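Local structure of EchA16_2 (Mycobacterium avium subsp. paratuberculosis, 3QYR) at residues Arg19-Asn24 / Phe41-Asp46; Val56-Thr59 / Val64-Ala67. The protein probably catalyses the reversible hydration of trans-2-enoyl-CoA thioesters to 3-hydroxyacyl-CoA. All coordinates share one frame; numbering follows the deposited sequence.

Following the chain from its N terminus, strand 18-23 comes first and passes through a loop into helix 34-49, which folds back over the sheet; contact 1 closes the 16-residue span between its segments, a loop and the first turns of the helix. Strand 55-60 follows, and contact 2 closes a much shorter excursion, four residues separating 56-59 from 64-67. The two contacts therefore run in series, neither nested nor crossed. Sheet pairing joins them: Leu21 N lies 2.8 Å from Ile57 O, and Arg19 O lies 2.9 Å from Ile57 N, both probable hydrogen bonds. Together they tie the helix to the sheet and the loop beyond strand 55-60 to that strand's C-terminal end.

Contact 1. Residues Arg19-Asn24 / Phe41-Asp46; sequences RTLTLN and FGALAD
Leu21 reaches from the strand with both of its methyl groups and straddles the methyl of Ala43 on the helix. Leu21 CD2 comes to 3.7 Å from Ala43 CB, and Leu21 CD1 is almost as near, so the leucine fork ends on the small residue. The same CD1 also meets a second side chain, lying 3.8 Å from Leu44 CD2. Leu44 sets off from its backbone away from the strand; a chi1 of -74° puts its CG beside the backbone N, and from there the CD2 branch comes back to the strand. The two leucine side chains pass each other at a slant. Leu21, Ala43 and Leu44 account for most of the 173 Å² buried between the segments, and the nearest CA atoms across the contact, Leu21 CA and Ala43 CA, are 7.9 Å apart.

These residues belong to the first two elements of a beta-alpha-beta unit, in which helix 34-49 connects the parallel neighbours 18-23 and 55-60, part of the crotonase-type fold. The third element joins the same apolar layer, since Val56 touches both Leu21 and Leu44.

Polar linkage runs along one side of this packing. A water accepts from Arg19 NH1 at 2.6 Å and donates to the carbonyl oxygen of Ala43, Ala43 O, at 2.9 Å, bridging strand to helix where no direct hydrogen bond crosses. Arg19 extends toward the helix with CG anti to its N (chi1 170°), and its guanidinium is gripped further by a salt bridge from NH2 to Asp50 and a hydrogen bond from NE to Thr14; three partners thus restrict its rotation. Asp46 is not a direct partner, because Arg19 NH1 and Asp46 OD2 stand 6.2 Å apart, although the opposite charges may still attract weakly.

Contact 2. Residues Val56-Thr59 / Val64-Ala67; sequences VIIT and VFCA
Phe65 pushes the rim of its ring against the backbone of Thr59, at the C-terminal part of the strand. Phe65 CE1 lies 3.7 Å from Thr59 CA, which sits in the plane of the ring; the aromatic edge, not a face, therefore meets the strand. Neighbouring Phe65 CD1 is 3.8 Å from the carbonyl carbon, Thr59 C, extending the contact along the main chain. At the far end of the ring, Phe65 CZ approaches Ile58 CD1 at 4.2 Å, a looser apolar touch that also falls near the ring plane. A chi1 of 169° swings the ring away from the amide of Phe65 and carries its rim back to the strand. The side chain of Thr59 takes the other direction: its CB points away from the loop, and its OG1 is hydrogen-bonded to the carbonyl oxygen of Ala97 on the adjacent strand.

No hydrogen bond links the two segments, and the 122 Å² between them is buried by apolar packing. In crotonase-type enzymes the loop after this strand supplies one oxyanion-hole amide, and 64-67 probably belongs to that region here. The loop's backbone is tied down too, with Phe65 O accepting from Asn30 and Val64 O from Asn99. Around this contact, Phe65 also packs on Ile98 of strand 94-98, while Ile58 rests against Val94 of that strand and Phe40 of helix 34-49.

Contact 1. Residues Arg19-Asn24 / Phe41-Asp46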
ATOM      1  N   ARG A  19      -1.302 -32.065  16.201  1.00 12.93           N
ATOM      2  CA  ARG A  19      -2.721 -32.438  16.037  1.00 12.52           C
ATOM      3  C   ARG A  19      -3.085 -32.549  14.574  1.00 11.63           C
ATOM      4  O   ARG A  19      -2.882 -31.611  13.808  1.00 10.37           O
ATOM      5  CB  ARG A  19      -3.631 -31.415  16.701  1.00 12.51           C
ATOM      6  CG  ARG A  19      -5.110 -31.599  16.381  1.00 13.44           C
ATOM      7  CD  ARG A  19      -6.005 -30.843  17.328  1.00 13.13           C
ATOM      8  NE  ARG A  19      -5.750 -31.298  18.687  1.00 15.79           N
ATOM      9  CZ  ARG A  19      -6.112 -30.646  19.785  1.00 15.61           C
ATOM     10  NH1 ARG A  19      -6.769 -29.508  19.689  1.00 15.03           N
ATOM     11  NH2 ARG A  19      -5.805 -31.140  20.990  1.00 16.14           N
ATOM     12  N   THR A  20      -3.639 -33.696  14.194  1.00 11.79           N
ATOM     13  CA  THR A  20      -4.018 -33.939  12.793  1.00 11.50           C
ATOM     14  C   THR A  20      -5.516 -33.880  12.694  1.00 11.26           C
ATOM     15  O   THR A  20      -6.192 -34.582  13.433  1.00 11.94           O
ATOM     16  CB  THR A  20      -3.541 -35.334  12.267  1.00 11.34           C
ATOM     17  OG1 THR A  20      -2.115 -35.463  12.407  1.00 11.36           O
ATOM     18  CG2 THR A  20      -3.951 -35.529  10.830  1.00  9.31           C
ATOM     19  N   LEU A  21      -6.014 -33.047  11.786  1.00 10.94           N
ATOM     20  CA  LEU A  21      -7.444 -32.883  11.536  1.00 11.33           C
ATOM     21  C   LEU A  21      -7.806 -33.474  10.156  1.00 11.10           C
ATOM     22  O   LEU A  21      -7.407 -32.955   9.118  1.00 10.68           O
ATOM     23  CB  LEU A  21      -7.847 -31.395  11.590  1.00 10.64           C
ATOM     24  CG  LEU A  21      -7.610 -30.565  12.870  1.00 11.64           C
ATOM     25  CD1 LEU A  21      -7.896 -29.046  12.629  1.00  9.88           C
ATOM     26  CD2 LEU A  21      -8.411 -31.074  14.086  1.00  8.66           C
ATOM     27  N   THR A  22      -8.594 -34.541  10.152  1.00 11.60           N
ATOM     28  CA  THR A  22      -8.921 -35.247   8.912  1.00 11.39           C
ATOM     29  C   THR A  22     -10.366 -35.024   8.549  1.00 11.19           C
ATOM     30  O   THR A  22     -11.244 -35.511   9.264  1.00 10.64           O
ATOM     31  CB  THR A  22      -8.660 -36.757   9.034  1.00 11.42           C
ATOM     32  OG1 THR A  22      -7.314 -36.972   9.464  1.00 10.84           O
ATOM     33  CG2 THR A  22      -8.840 -37.425   7.696  1.00 11.36           C
ATOM     34  N   LEU A  23     -10.601 -34.289   7.450  1.00 11.40           N
ATOM     35  CA  LEU A  23     -11.964 -34.112   6.892  1.00 11.72           C
ATOM     36  C   LEU A  23     -12.446 -35.518   6.542  1.00 12.37           C
ATOM     37  O   LEU A  23     -11.759 -36.240   5.822  1.00 13.28           O
ATOM     38  CB  LEU A  23     -11.967 -33.199   5.640  1.00 11.40           C
ATOM     39  CG  LEU A  23     -11.439 -31.734   5.692  1.00 10.46           C
ATOM     40  CD1 LEU A  23     -11.222 -31.174   4.305  1.00  6.82           C
ATOM     41  CD2 LEU A  23     -12.341 -30.772   6.474  1.00  7.13           C
ATOM     42  N   ASN A  24     -13.587 -35.934   7.067  1.00 13.04           N
ATOM     43  CA  ASN A  24     -13.954 -37.355   7.039  1.00 13.59           C
ATOM     44  C   ASN A  24     -15.398 -37.622   6.596  1.00 14.38           C
ATOM     45  O   ASN A  24     -16.222 -38.148   7.350  1.00 13.80           O
ATOM     46  CB  ASN A  24     -13.694 -37.973   8.403  1.00 13.56           C
ATOM     47  CG  ASN A  24     -13.714 -39.486   8.374  1.00 13.77           C
ATOM     48  OD1 ASN A  24     -13.083 -40.109   7.520  1.00 15.04           O
ATOM     49  ND2 ASN A  24     -14.431 -40.091   9.319  1.00 11.25           N
ATOM     50  N   PHE A  41     -13.575 -25.410  11.358  1.00 15.07           N
ATOM     51  CA  PHE A  41     -13.153 -24.089  11.834  1.00 15.51           C
ATOM     52  C   PHE A  41     -13.080 -24.025  13.359  1.00 15.22           C
ATOM     53  O   PHE A  41     -12.148 -23.433  13.911  1.00 14.93           O
ATOM     54  CB  PHE A  41     -14.033 -22.982  11.257  1.00 15.23           C
ATOM     55  CG  PHE A  41     -13.888 -22.826   9.763  1.00 15.46           C
ATOM     56  CD1 PHE A  41     -12.674 -22.481   9.211  1.00 16.72           C
ATOM     57  CD2 PHE A  41     -14.960 -23.030   8.914  1.00 15.48           C
ATOM     58  CE1 PHE A  41     -12.528 -22.321   7.859  1.00 15.41           C
ATOM     59  CE2 PHE A  41     -14.830 -22.888   7.571  1.00 15.01           C
ATOM     60  CZ  PHE A  41     -13.606 -22.522   7.034  1.00 16.24           C
ATOM     61  N   GLY A  42     -14.025 -24.670  14.027  1.00 15.28           N
ATOM     62  CA  GLY A  42     -14.006 -24.751  15.491  1.00 15.76           C
ATOM     63  C   GLY A  42     -12.729 -25.434  15.966  1.00 15.72           C
ATOM     64  O   GLY A  42     -12.070 -24.953  16.890  1.00 15.65           O
ATOM     65  N   ALA A  43     -12.362 -26.534  15.300  1.00 15.32           N
ATOM     66  CA  ALA A  43     -11.141 -27.277  15.638  1.00 15.19           C
ATOM     67  C   ALA A  43      -9.856 -26.465  15.424  1.00 14.87           C
ATOM     68  O   ALA A  43      -8.902 -26.611  16.177  1.00 14.94           O
ATOM     69  CB  ALA A  43     -11.077 -28.583  14.865  1.00 14.19           C
ATOM     70  N   LEU A  44      -9.808 -25.629  14.402  1.00 15.06           N
ATOM     71  CA  LEU A  44      -8.622 -24.788  14.228  1.00 15.52           C
ATOM     72  C   LEU A  44      -8.546 -23.792  15.411  1.00 16.16           C
ATOM     73  O   LEU A  44      -7.489 -23.560  15.997  1.00 15.47           O
ATOM     74  CB  LEU A  44      -8.628 -24.077  12.873  1.00 15.03           C
ATOM     75  CG  LEU A  44      -8.314 -24.896  11.594  1.00 14.91           C
ATOM     76  CD1 LEU A  44      -8.465 -23.976  10.379  1.00 14.51           C
ATOM     77  CD2 LEU A  44      -6.931 -25.521  11.574  1.00 12.74           C
ATOM     78  N   ALA A  45      -9.693 -23.257  15.794  1.00 16.97           N
ATOM     79  CA  ALA A  45      -9.728 -22.289  16.855  1.00 17.91           C
ATOM     80  C   ALA A  45      -9.179 -22.915  18.111  1.00 18.89           C
ATOM     81  O   ALA A  45      -8.253 -22.362  18.690  1.00 20.16           O
ATOM     82  CB  ALA A  45     -11.142 -21.745  17.079  1.00 17.64           C
ATOM     83  N   ASP A  46      -9.733 -24.058  18.513  1.00 19.49           N
ATOM     84  CA  ASP A  46      -9.300 -24.765  19.717  1.00 20.67           C
ATOM     85  C   ASP A  46      -7.785 -25.042  19.740  1.00 19.90           C
ATOM     86  O   ASP A  46      -7.141 -24.852  20.764  1.00 19.97           O
ATOM     87  CB  ASP A  46     -10.080 -26.098  19.868  1.00 21.54           C
ATOM     88  CG  ASP A  46     -11.587 -25.880  20.070  1.00 24.53           C
ATOM     89  OD1 ASP A  46     -11.967 -24.736  20.393  1.00 28.23           O
ATOM     90  OD2 ASP A  46     -12.398 -26.835  19.904  1.00 27.76           O
TER
HETATM   91  O   HOH W   1      -8.484 -28.938  17.796  1.00 15.53           O

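Contact 2. Residues Val56-Thr59 / Val64-Ala67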
ATOM      1  N   VAL A  56      -0.286 -28.060  13.604  1.00  9.83           N
ATOM      2  CA  VAL A  56      -1.524 -28.655  13.102  1.00  9.62           C
ATOM      3  C   VAL A  56      -1.293 -29.181  11.683  1.00  9.92           C
ATOM      4  O   VAL A  56      -0.600 -28.543  10.891  1.00  9.45           O
ATOM      5  CB  VAL A  56      -2.692 -27.632  13.080  1.00  9.83           C
ATOM      6  CG1 VAL A  56      -3.897 -28.210  12.323  1.00  8.32           C
ATOM      7  CG2 VAL A  56      -3.085 -27.224  14.498  1.00  8.46           C
ATOM      8  N   ILE A  57      -1.846 -30.354  11.376  1.00  9.66           N
ATOM      9  CA  ILE A  57      -1.790 -30.909  10.031  1.00  9.78           C
ATOM     10  C   ILE A  57      -3.229 -31.090   9.587  1.00 10.05           C
ATOM     11  O   ILE A  57      -3.990 -31.686  10.322  1.00 10.10           O
ATOM     12  CB  ILE A  57      -1.111 -32.315   9.986  1.00 10.11           C
ATOM     13  CG1 ILE A  57       0.392 -32.222  10.263  1.00  9.69           C
ATOM     14  CG2 ILE A  57      -1.367 -33.007   8.634  1.00  8.26           C
ATOM     15  CD1 ILE A  57       1.104 -33.589  10.369  1.00  6.57           C
ATOM     16  N   ILE A  58      -3.606 -30.607   8.400  1.00  9.97           N
ATOM     17  CA  ILE A  58      -4.937 -30.887   7.889  1.00  9.82           C
ATOM     18  C   ILE A  58      -4.808 -31.765   6.669  1.00 10.33           C
ATOM     19  O   ILE A  58      -3.841 -31.654   5.927  1.00 10.60           O
ATOM     20  CB  ILE A  58      -5.794 -29.614   7.610  1.00 10.15           C
ATOM     21  CG1 ILE A  58      -5.384 -28.875   6.331  1.00  9.76           C
ATOM     22  CG2 ILE A  58      -5.807 -28.682   8.854  1.00  8.47           C
ATOM     23  CD1 ILE A  58      -6.328 -27.638   6.031  1.00  6.45           C
ATOM     24  N   THR A  59      -5.751 -32.692   6.514  1.00 10.78           N
ATOM     25  CA  THR A  59      -5.737 -33.650   5.414  1.00 10.63           C
ATOM     26  C   THR A  59      -7.150 -34.157   5.247  1.00 10.72           C
ATOM     27  O   THR A  59      -8.042 -33.769   6.027  1.00 10.37           O
ATOM     28  CB  THR A  59      -4.770 -34.848   5.683  1.00 11.21           C
ATOM     29  OG1 THR A  59      -4.564 -35.588   4.467  1.00 11.66           O
ATOM     30  CG2 THR A  59      -5.310 -35.765   6.757  1.00  8.99           C
ATOM     31  N   VAL A  64     -10.373 -38.071  -1.927  1.00 14.47           N
ATOM     32  CA  VAL A  64     -10.379 -36.633  -2.212  1.00 14.02           C
ATOM     33  C   VAL A  64      -9.869 -35.942  -0.979  1.00 14.36           C
ATOM     34  O   VAL A  64     -10.042 -36.454   0.124  1.00 15.46           O
ATOM     35  CB  VAL A  64     -11.806 -36.178  -2.572  1.00 15.07           C
ATOM     36  CG1 VAL A  64     -11.970 -34.654  -2.601  1.00 13.13           C
ATOM     37  CG2 VAL A  64     -12.241 -36.841  -3.951  1.00 14.55           C
ATOM     38  N   PHE A  65      -9.164 -34.824  -1.148  1.00 13.77           N
ATOM     39  CA  PHE A  65      -8.828 -33.974  -0.015  1.00 12.70           C
ATOM     40  C   PHE A  65     -10.070 -33.256   0.404  1.00 12.60           C
ATOM     41  O   PHE A  65     -10.500 -33.396   1.554  1.00 11.41           O
ATOM     42  CB  PHE A  65      -7.774 -32.920  -0.385  1.00 13.16           C
ATOM     43  CG  PHE A  65      -7.580 -31.840   0.663  1.00 11.98           C
ATOM     44  CD1 PHE A  65      -7.179 -32.165   1.961  1.00 11.36           C
ATOM     45  CD2 PHE A  65      -7.756 -30.499   0.339  1.00 10.70           C
ATOM     46  CE1 PHE A  65      -6.972 -31.156   2.922  1.00 10.73           C
ATOM     47  CE2 PHE A  65      -7.556 -29.499   1.287  1.00 10.76           C
ATOM     48  CZ  PHE A  65      -7.179 -29.821   2.583  1.00 10.35           C
ATOM     49  N   CYS A  66     -10.619 -32.471  -0.537  1.00 12.27           N
ATOM     50  CA  CYS A  66     -11.853 -31.758  -0.310  1.00 12.51           C
ATOM     51  C   CYS A  66     -12.502 -31.260  -1.603  1.00 13.61           C
ATOM     52  O   CYS A  66     -11.941 -30.374  -2.276  1.00 13.90           O
ATOM     53  CB  CYS A  66     -11.596 -30.566   0.611  1.00 12.36           C
ATOM     54  SG  CYS A  66     -13.101 -29.621   0.926  1.00 10.16           S
ATOM     55  N   ALA A  67     -13.701 -31.769  -1.918  1.00 13.91           N
ATOM     56  CA  ALA A  67     -14.433 -31.393  -3.160  1.00 14.77           C
ATOM     57  C   ALA A  67     -15.061 -29.962  -3.186  1.00 15.39           C
ATOM     58  O   ALA A  67     -15.697 -29.581  -4.150  1.00 15.08           O
ATOM     59  CB  ALA A  67     -15.532 -32.470  -3.501  1.00 13.96           C
TER